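Local coordinates for protein beta-fructofuranosidase (PDB 6NOB) that probably hydrolyses terminal beta-fructofuranoside units, as in sucrose, as a bacterial beta-fructofuranosidase of glycoside hydrolase family 32, at residues A[80-90]-A[164-175]; A[134-145]-A[211-219]. All coordinates share one frame; numbering follows the deposited sequence.

Contact 1: A[80-90]-A[164-175]; sequences SECDDLLDNGV and VSRDLVHWTHLP
Val90 lies against the extended run His173-Leu174-Pro175, and the one hydrogen bond between the two segments is made by its backbone: Val90 N donates to His173 O at 2.9 Å, with an N-H...O angle of 158°. Its side chain then divides over the same run. CB lies near His173 O; CG2 bends back toward that carbonyl and reaches His173 CB at 3.9 Å, while CG1, anti to the carbonyl carbon, turns the other way and settles on Pro175, 3.7 Å from CG. The proline ring is also met by Ser80 OG, 3.3 Å from Pro175 CG, and by Leu85 CD2, which reaches toward Pro175 CG. Just before Val90, Gly89 leaves helix 85-88 with positive phi; having no side chain, it brings its CA to 3.6 Å from Thr172 CG2, and the backbones close up here. Further along, Leu86 CD2 meets Leu174 CD1 at 3.8 Å, the two leucines crossing at a slant, and Val164 CG1 rests on Leu86 O. At the exposed end Asp87 OD1 makes a long salt bridge to Arg166 NH2 (3.6 Å); its stronger partner is Arg141. The short helix 85-88 follows strand 72-80 of an N-terminal antiparallel sheet and lies against strands 159-165 and 172-173, which pair at the edge of the sheet holding strand 141-149. The contact thus joins the small N-terminal beta domain to the catalytic domain, with Val247 packing on Leu85 and Leu86.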
# COMPACT_ATOMS: atom_id res chain seq x y z
N SER A 80 16.68 -11.54 14.92
CA SER A 80 17.23 -10.32 14.33
C SER A 80 18.62 -10.06 14.90
O SER A 80 19.14 -10.84 15.69
CB SER A 80 16.28 -9.14 14.55
OG SER A 80 16.84 -7.93 14.07
N GLU A 81 19.21 -8.95 14.46
CA GLU A 81 20.51 -8.47 14.94
C GLU A 81 21.64 -9.45 14.59
O GLU A 81 22.55 -9.68 15.38
CB GLU A 81 20.49 -8.19 16.44
CG GLU A 81 19.63 -6.99 16.81
CD GLU A 81 19.97 -5.75 16.00
OE1 GLU A 81 19.03 -5.09 15.51
OE2 GLU A 81 21.17 -5.44 15.84
N CYS A 82 21.58 -10.01 13.39
CA CYS A 82 22.71 -10.74 12.84
C CYS A 82 23.70 -9.77 12.21
O CYS A 82 23.49 -8.56 12.17
CB CYS A 82 22.21 -11.78 11.83
SG CYS A 82 21.52 -11.08 10.32
N ASP A 83 24.83 -10.31 11.75
CA ASP A 83 25.74 -9.52 10.94
C ASP A 83 25.09 -9.22 9.60
O ASP A 83 24.42 -10.07 9.01
CB ASP A 83 27.06 -10.25 10.73
CG ASP A 83 27.93 -10.27 11.98
OD1 ASP A 83 27.60 -9.54 12.93
OD2 ASP A 83 28.94 -11.01 11.99
N ASP A 84 25.27 -7.98 9.12
CA ASP A 84 24.76 -7.54 7.82
C ASP A 84 23.25 -7.76 7.73
O ASP A 84 22.74 -8.48 6.87
CB ASP A 84 25.50 -8.25 6.69
CG ASP A 84 27.00 -8.02 6.73
OD1 ASP A 84 27.41 -6.84 6.77
OD2 ASP A 84 27.76 -9.01 6.74
N LEU A 85 22.53 -7.12 8.66
CA LEU A 85 21.08 -7.29 8.74
C LEU A 85 20.40 -6.84 7.46
O LEU A 85 19.39 -7.44 7.05
CB LEU A 85 20.55 -6.50 9.94
CG LEU A 85 19.14 -6.78 10.45
CD1 LEU A 85 18.90 -8.27 10.57
CD2 LEU A 85 18.94 -6.09 11.78
N LEU A 86 20.93 -5.81 6.80
CA LEU A 86 20.32 -5.31 5.57
C LEU A 86 20.35 -6.35 4.46
O LEU A 86 19.48 -6.35 3.58
CB LEU A 86 21.04 -4.05 5.10
CG LEU A 86 20.56 -2.70 5.63
CD1 LEU A 86 21.44 -1.61 5.05
CD2 LEU A 86 19.10 -2.47 5.26
N ASP A 87 21.35 -7.23 4.46
CA ASP A 87 21.48 -8.24 3.42
C ASP A 87 20.85 -9.57 3.81
O ASP A 87 20.29 -10.25 2.94
CB ASP A 87 22.95 -8.46 3.07
CG ASP A 87 23.62 -7.21 2.53
OD1 ASP A 87 23.01 -6.53 1.67
OD2 ASP A 87 24.75 -6.90 2.98
N ASN A 88 20.93 -9.95 5.08
CA ASN A 88 20.37 -11.22 5.52
C ASN A 88 18.92 -11.10 5.97
O ASN A 88 18.14 -12.03 5.76
CB ASN A 88 21.20 -11.80 6.66
CG ASN A 88 22.60 -12.12 6.23
OD1 ASN A 88 22.83 -13.07 5.48
ND2 ASN A 88 23.56 -11.33 6.70
N GLY A 89 18.55 -9.98 6.57
CA GLY A 89 17.21 -9.79 7.07
C GLY A 89 16.93 -10.63 8.30
O GLY A 89 17.78 -11.34 8.82
N VAL A 90 15.69 -10.52 8.77
CA VAL A 90 15.23 -11.27 9.94
C VAL A 90 14.77 -12.65 9.48
O VAL A 90 14.57 -12.89 8.29
CB VAL A 90 14.10 -10.53 10.68
CG1 VAL A 90 14.58 -9.18 11.18
CG2 VAL A 90 12.88 -10.38 9.78
N VAL A 164 13.49 -4.39 2.42
CA VAL A 164 14.50 -3.76 1.58
C VAL A 164 14.73 -4.62 0.34
O VAL A 164 14.52 -5.84 0.37
CB VAL A 164 15.81 -3.52 2.37
CG1 VAL A 164 16.61 -4.82 2.50
CG2 VAL A 164 16.63 -2.42 1.73
N SER A 165 15.16 -3.99 -0.75
CA SER A 165 15.29 -4.70 -2.01
C SER A 165 16.33 -4.02 -2.89
O SER A 165 16.54 -2.81 -2.80
CB SER A 165 13.95 -4.77 -2.75
OG SER A 165 14.12 -5.07 -4.13
N ARG A 166 16.96 -4.82 -3.74
CA ARG A 166 17.90 -4.32 -4.74
C ARG A 166 17.30 -4.23 -6.14
O ARG A 166 17.95 -3.70 -7.04
CB ARG A 166 19.15 -5.20 -4.78
CG ARG A 166 19.95 -5.24 -3.49
CD ARG A 166 21.29 -5.95 -3.69
NE ARG A 166 22.20 -5.75 -2.57
CZ ARG A 166 22.87 -4.63 -2.32
NH1 ARG A 166 22.72 -3.57 -3.11
NH2 ARG A 166 23.68 -4.55 -1.27
N ASP A 167 16.08 -4.75 -6.35
CA ASP A 167 15.51 -4.76 -7.69
C ASP A 167 14.02 -4.42 -7.73
O ASP A 167 13.40 -4.57 -8.79
CB ASP A 167 15.74 -6.13 -8.35
CG ASP A 167 15.09 -7.28 -7.59
OD1 ASP A 167 14.37 -7.03 -6.60
OD2 ASP A 167 15.29 -8.44 -8.00
N LEU A 168 13.43 -3.99 -6.60
CA LEU A 168 12.01 -3.66 -6.49
C LEU A 168 11.10 -4.86 -6.70
O LEU A 168 9.87 -4.72 -6.72
CB LEU A 168 11.63 -2.55 -7.48
CG LEU A 168 12.14 -1.14 -7.21
CD1 LEU A 168 12.08 -0.30 -8.47
CD2 LEU A 168 11.32 -0.50 -6.09
N VAL A 169 11.68 -6.05 -6.84
CA VAL A 169 10.93 -7.28 -7.08
C VAL A 169 11.09 -8.27 -5.92
O VAL A 169 10.10 -8.77 -5.38
CB VAL A 169 11.34 -7.94 -8.42
CG1 VAL A 169 10.68 -9.30 -8.56
CG2 VAL A 169 10.97 -7.03 -9.58
N HIS A 170 12.33 -8.55 -5.53
CA HIS A 170 12.63 -9.47 -4.44
C HIS A 170 12.91 -8.68 -3.16
O HIS A 170 13.69 -7.73 -3.19
CB HIS A 170 13.83 -10.36 -4.77
CG HIS A 170 13.69 -11.12 -6.05
ND1 HIS A 170 14.15 -10.64 -7.26
CD2 HIS A 170 13.15 -12.33 -6.32
CE1 HIS A 170 13.89 -11.52 -8.21
NE2 HIS A 170 13.28 -12.55 -7.66
N TRP A 171 12.30 -9.10 -2.06
CA TRP A 171 12.31 -8.32 -0.82
C TRP A 171 12.95 -9.10 0.32
O TRP A 171 12.74 -10.31 0.45
CB TRP A 171 10.89 -7.89 -0.46
CG TRP A 171 10.35 -6.95 -1.48
CD1 TRP A 171 9.58 -7.26 -2.56
CD2 TRP A 171 10.59 -5.55 -1.55
NE1 TRP A 171 9.31 -6.13 -3.29
CE2 TRP A 171 9.92 -5.06 -2.69
CE3 TRP A 171 11.30 -4.64 -0.75
CZ2 TRP A 171 9.94 -3.72 -3.05
CZ3 TRP A 171 11.32 -3.31 -1.11
CH2 TRP A 171 10.65 -2.86 -2.25
N THR A 172 13.73 -8.39 1.13
CA THR A 172 14.35 -8.93 2.33
C THR A 172 13.70 -8.27 3.54
O THR A 172 13.65 -7.04 3.63
CB THR A 172 15.86 -8.67 2.32
OG1 THR A 172 16.48 -9.44 1.28
CG2 THR A 172 16.48 -9.04 3.66
N HIS A 173 13.21 -9.09 4.47
CA HIS A 173 12.45 -8.59 5.61
C HIS A 173 13.37 -8.03 6.69
O HIS A 173 14.40 -8.63 7.02
CB HIS A 173 11.59 -9.70 6.20
CG HIS A 173 10.49 -10.16 5.30
ND1 HIS A 173 9.31 -9.46 5.15
CD2 HIS A 173 10.39 -11.25 4.51
CE1 HIS A 173 8.53 -10.11 4.30
NE2 HIS A 173 9.16 -11.20 3.90
N LEU A 174 12.98 -6.89 7.25
CA LEU A 174 13.75 -6.19 8.28
C LEU A 174 12.94 -6.13 9.58
O LEU A 174 11.76 -6.49 9.58
CB LEU A 174 14.13 -4.79 7.78
CG LEU A 174 15.18 -4.80 6.67
CD1 LEU A 174 15.52 -3.39 6.24
CD2 LEU A 174 16.43 -5.55 7.13
N PRO A 175 13.53 -5.70 10.70
CA PRO A 175 12.75 -5.62 11.94
C PRO A 175 11.66 -4.55 11.87
O PRO A 175 11.71 -3.62 11.07
CB PRO A 175 13.79 -5.26 13.00
CG PRO A 175 15.08 -5.69 12.42
CD PRO A 175 14.96 -5.45 10.95

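Contact 2: A[134-145]-A[211-219]; sequences GLCQFQGRYHLF and GNEANAIRL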
# COMPACT_ATOMS: atom_id res chain seq x y z
N GLY A 134 7.15 5.43 3.41
CA GLY A 134 8.58 5.71 3.43
C GLY A 134 9.33 5.24 2.20
O GLY A 134 10.48 4.78 2.32
N LEU A 135 8.71 5.34 1.03
CA LEU A 135 9.34 4.86 -0.19
C LEU A 135 10.53 5.74 -0.57
O LEU A 135 10.41 6.97 -0.61
CB LEU A 135 8.32 4.82 -1.32
CG LEU A 135 7.14 3.89 -1.04
CD1 LEU A 135 6.12 3.96 -2.16
CD2 LEU A 135 7.63 2.47 -0.85
N CYS A 136 11.66 5.10 -0.83
CA CYS A 136 12.87 5.82 -1.22
C CYS A 136 13.91 4.83 -1.72
O CYS A 136 13.80 3.62 -1.48
CB CYS A 136 13.43 6.65 -0.06
SG CYS A 136 13.99 5.71 1.37
N GLN A 137 14.89 5.35 -2.45
CA GLN A 137 16.13 4.64 -2.71
C GLN A 137 17.18 5.22 -1.77
O GLN A 137 17.38 6.43 -1.74
CB GLN A 137 16.58 4.79 -4.16
CG GLN A 137 17.74 3.88 -4.53
CD GLN A 137 17.93 3.74 -6.03
OE1 GLN A 137 17.57 4.63 -6.80
NE2 GLN A 137 18.51 2.62 -6.45
N PHE A 138 17.81 4.36 -0.98
CA PHE A 138 18.75 4.80 0.05
C PHE A 138 19.98 3.91 0.01
O PHE A 138 19.89 2.71 0.26
CB PHE A 138 18.10 4.76 1.44
CG PHE A 138 19.01 5.17 2.54
CD1 PHE A 138 19.49 6.46 2.62
CD2 PHE A 138 19.39 4.26 3.52
CE1 PHE A 138 20.34 6.85 3.64
CE2 PHE A 138 20.24 4.63 4.54
CZ PHE A 138 20.71 5.93 4.61
N GLN A 139 21.13 4.52 -0.28
CA GLN A 139 22.43 3.84 -0.28
C GLN A 139 22.37 2.55 -1.09
O GLN A 139 22.77 1.47 -0.64
CB GLN A 139 22.90 3.57 1.16
CG GLN A 139 23.41 4.82 1.87
CD GLN A 139 23.63 4.61 3.36
OE1 GLN A 139 23.45 3.51 3.88
NE2 GLN A 139 24.02 5.67 4.05
N GLY A 140 21.84 2.66 -2.31
CA GLY A 140 21.81 1.56 -3.25
C GLY A 140 20.63 0.62 -3.13
O GLY A 140 20.49 -0.28 -3.97
N ARG A 141 19.78 0.77 -2.12
CA ARG A 141 18.67 -0.14 -1.90
C ARG A 141 17.34 0.60 -1.95
O ARG A 141 17.25 1.78 -1.59
CB ARG A 141 18.80 -0.85 -0.55
CG ARG A 141 20.07 -1.66 -0.38
CD ARG A 141 20.18 -2.19 1.04
NE ARG A 141 21.57 -2.32 1.48
CZ ARG A 141 22.23 -3.47 1.51
NH1 ARG A 141 23.49 -3.50 1.93
NH2 ARG A 141 21.63 -4.59 1.14
N TYR A 142 16.31 -0.10 -2.41
CA TYR A 142 14.94 0.39 -2.34
C TYR A 142 14.34 -0.02 -1.00
O TYR A 142 14.42 -1.19 -0.61
CB TYR A 142 14.09 -0.15 -3.49
CG TYR A 142 14.63 0.17 -4.86
CD1 TYR A 142 14.40 1.41 -5.45
CD2 TYR A 142 15.37 -0.77 -5.58
CE1 TYR A 142 14.89 1.70 -6.71
CE2 TYR A 142 15.86 -0.48 -6.84
CZ TYR A 142 15.62 0.76 -7.40
OH TYR A 142 16.10 1.06 -8.65
N HIS A 143 13.72 0.93 -0.31
CA HIS A 143 13.18 0.71 1.02
C HIS A 143 11.66 0.78 0.97
O HIS A 143 11.09 1.75 0.46
CB HIS A 143 13.73 1.73 2.02
CG HIS A 143 15.10 1.40 2.52
ND1 HIS A 143 15.33 0.83 3.75
CD2 HIS A 143 16.31 1.56 1.94
CE1 HIS A 143 16.63 0.66 3.91
NE2 HIS A 143 17.25 1.09 2.83
N LEU A 144 11.02 -0.25 1.51
CA LEU A 144 9.56 -0.34 1.58
C LEU A 144 9.16 -0.47 3.04
O LEU A 144 9.42 -1.50 3.67
CB LEU A 144 9.05 -1.52 0.76
CG LEU A 144 7.59 -1.91 0.93
CD1 LEU A 144 6.66 -0.77 0.54
CD2 LEU A 144 7.29 -3.15 0.10
N PHE A 145 8.54 0.57 3.58
CA PHE A 145 7.86 0.49 4.86
C PHE A 145 6.37 0.28 4.62
O PHE A 145 5.87 0.52 3.52
CB PHE A 145 8.10 1.75 5.70
CG PHE A 145 9.55 2.07 5.95
CD1 PHE A 145 10.29 2.78 5.02
CD2 PHE A 145 10.17 1.66 7.12
CE1 PHE A 145 11.63 3.07 5.25
CE2 PHE A 145 11.50 1.95 7.36
CZ PHE A 145 12.23 2.66 6.43
N GLY A 211 19.65 9.54 -3.04
CA GLY A 211 19.65 8.45 -2.09
C GLY A 211 20.99 7.75 -1.95
O GLY A 211 21.37 7.33 -0.85
N ASN A 212 21.71 7.59 -3.06
CA ASN A 212 22.99 6.89 -2.99
C ASN A 212 24.04 7.68 -2.22
O ASN A 212 24.97 7.07 -1.67
CB ASN A 212 23.49 6.55 -4.40
CG ASN A 212 22.97 5.22 -4.90
OD1 ASN A 212 22.05 4.64 -4.32
ND2 ASN A 212 23.56 4.72 -5.98
N GLU A 213 23.90 9.00 -2.16
CA GLU A 213 24.83 9.85 -1.43
C GLU A 213 24.34 10.19 -0.02
O GLU A 213 25.03 10.92 0.70
CB GLU A 213 25.05 11.16 -2.19
CG GLU A 213 25.13 11.00 -3.70
CD GLU A 213 25.24 12.34 -4.41
OE1 GLU A 213 24.77 12.43 -5.56
OE2 GLU A 213 25.78 13.29 -3.81
N ALA A 214 23.18 9.68 0.38
CA ALA A 214 22.56 10.10 1.62
C ALA A 214 23.23 9.44 2.82
O ALA A 214 23.88 8.40 2.72
CB ALA A 214 21.07 9.78 1.62
N ASN A 215 23.07 10.08 3.98
CA ASN A 215 23.55 9.55 5.25
C ASN A 215 22.44 9.00 6.13
O ASN A 215 22.74 8.25 7.06
CB ASN A 215 24.31 10.63 6.02
CG ASN A 215 25.65 10.96 5.39
OD1 ASN A 215 25.84 12.05 4.85
ND2 ASN A 215 26.58 10.01 5.46
N ALA A 216 21.18 9.35 5.85
CA ALA A 216 20.06 8.89 6.64
C ALA A 216 18.78 9.08 5.84
O ALA A 216 18.73 9.86 4.89
CB ALA A 216 19.96 9.62 7.98
N ILE A 217 17.75 8.34 6.24
CA ILE A 217 16.39 8.54 5.73
C ILE A 217 15.63 9.35 6.77
O ILE A 217 15.54 8.95 7.94
CB ILE A 217 15.67 7.20 5.48
CG1 ILE A 217 16.49 6.28 4.58
CG2 ILE A 217 14.29 7.45 4.87
CD1 ILE A 217 15.93 4.87 4.52
N ARG A 218 15.08 10.49 6.36
CA ARG A 218 14.16 11.24 7.20
C ARG A 218 12.74 10.87 6.81
O ARG A 218 12.36 10.98 5.64
CB ARG A 218 14.37 12.75 7.08
CG ARG A 218 13.43 13.53 7.98
CD ARG A 218 13.90 14.96 8.25
NE ARG A 218 15.12 15.02 9.05
CZ ARG A 218 15.17 14.79 10.36
NH1 ARG A 218 14.07 14.45 11.02
NH2 ARG A 218 16.32 14.87 11.00
N LEU A 219 11.96 10.45 7.80
CA LEU A 219 10.57 10.08 7.59
C LEU A 219 9.66 11.13 8.19
O LEU A 219 9.96 11.69 9.25
CB LEU A 219 10.28 8.71 8.20
CG LEU A 219 11.22 7.70 7.56
CD1 LEU A 219 12.04 6.96 8.60
CD2 LEU A 219 10.46 6.74 6.65
O HOH W 1 24.70 5.99 6.92
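Gln139 and Gly211 meet where a tight turn faces the loop leading into strand 216-227, and the polar contacts gather at this end. Gln139 N donates to Gly211 O at 2.9 Å, almost straight at 170° but from above the carbonyl plane; Ala214 N reaches the same oxygen from the opposite face, so two N-H groups grip it. The extended side chain of Gln139 carries NE2 to Ala214 O at 3.0 Å, with the acceptor close to the amide plane, and a water links the same NE2 to Asn215 O. Asn212 OD1 takes a weak bond from Gly140 N inside the type I' turn 138-141, and Gly211 CA sends a CA-H...O contact to Gln137 O (3.1 Å).

Aromatic contacts come next. With CG anti to its backbone N (chi1 179°), Phe138 brings its ring to residues 214-217: Ile217 CG1 sits over one face, 3.6 Å from the ring centroid in a CH-pi contact, Gln139 CG lies over the other, and Phe138 CE1, at the ring edge, meets Ala214 CB at 3.6 Å. The CD1 of Ile217 goes on to His143, 4.1 Å from that ring's centroid and nearly on its normal, while ND1 of His143 is hydrogen-bonded to NE2 of His162.

Purely apolar packing finishes the row, with Cys136 SG against Ile217 CD1 (3.8 Å) and Leu219 CD2 over the rim of the Phe145 ring and beside Gly134 CA. Strands 134-138 and 216-219 run nearly antiparallel, 166° between directions, but in different sheets packed face to face. Such packing of neighbouring blades is characteristic of beta-propellers, here family 32's five-bladed catalytic propeller; Gly134 ends the family's Asn-Asp-Pro-Asn-Gly motif, whose aspartate is the nucleophile in relatives.

Contacts 1 and 2 have centres about 13 Å apart and meet along one sheet, where strands 141-149 and 159-165 are antiparallel neighbours. Ser165 O and Tyr142 N, 2.7 Å apart, form a probable backbone hydrogen bond between them, and Trp171 CZ3 packs on Leu144 CB at 3.4 Å. The salt bridge from Asp87 to Arg141 carries the connection out to helix 85-88. The same blade therefore meets the N-terminal domain through contact 1 and the next propeller blade through contact 2. Because the family's nucleophile motif ends at Gly134, contact 2 probably adjoins the active site. A bound 1,2-ethanediol, probably from the crystallisation liquor, lies about 4 Å from the side chain of His173 in contact 1.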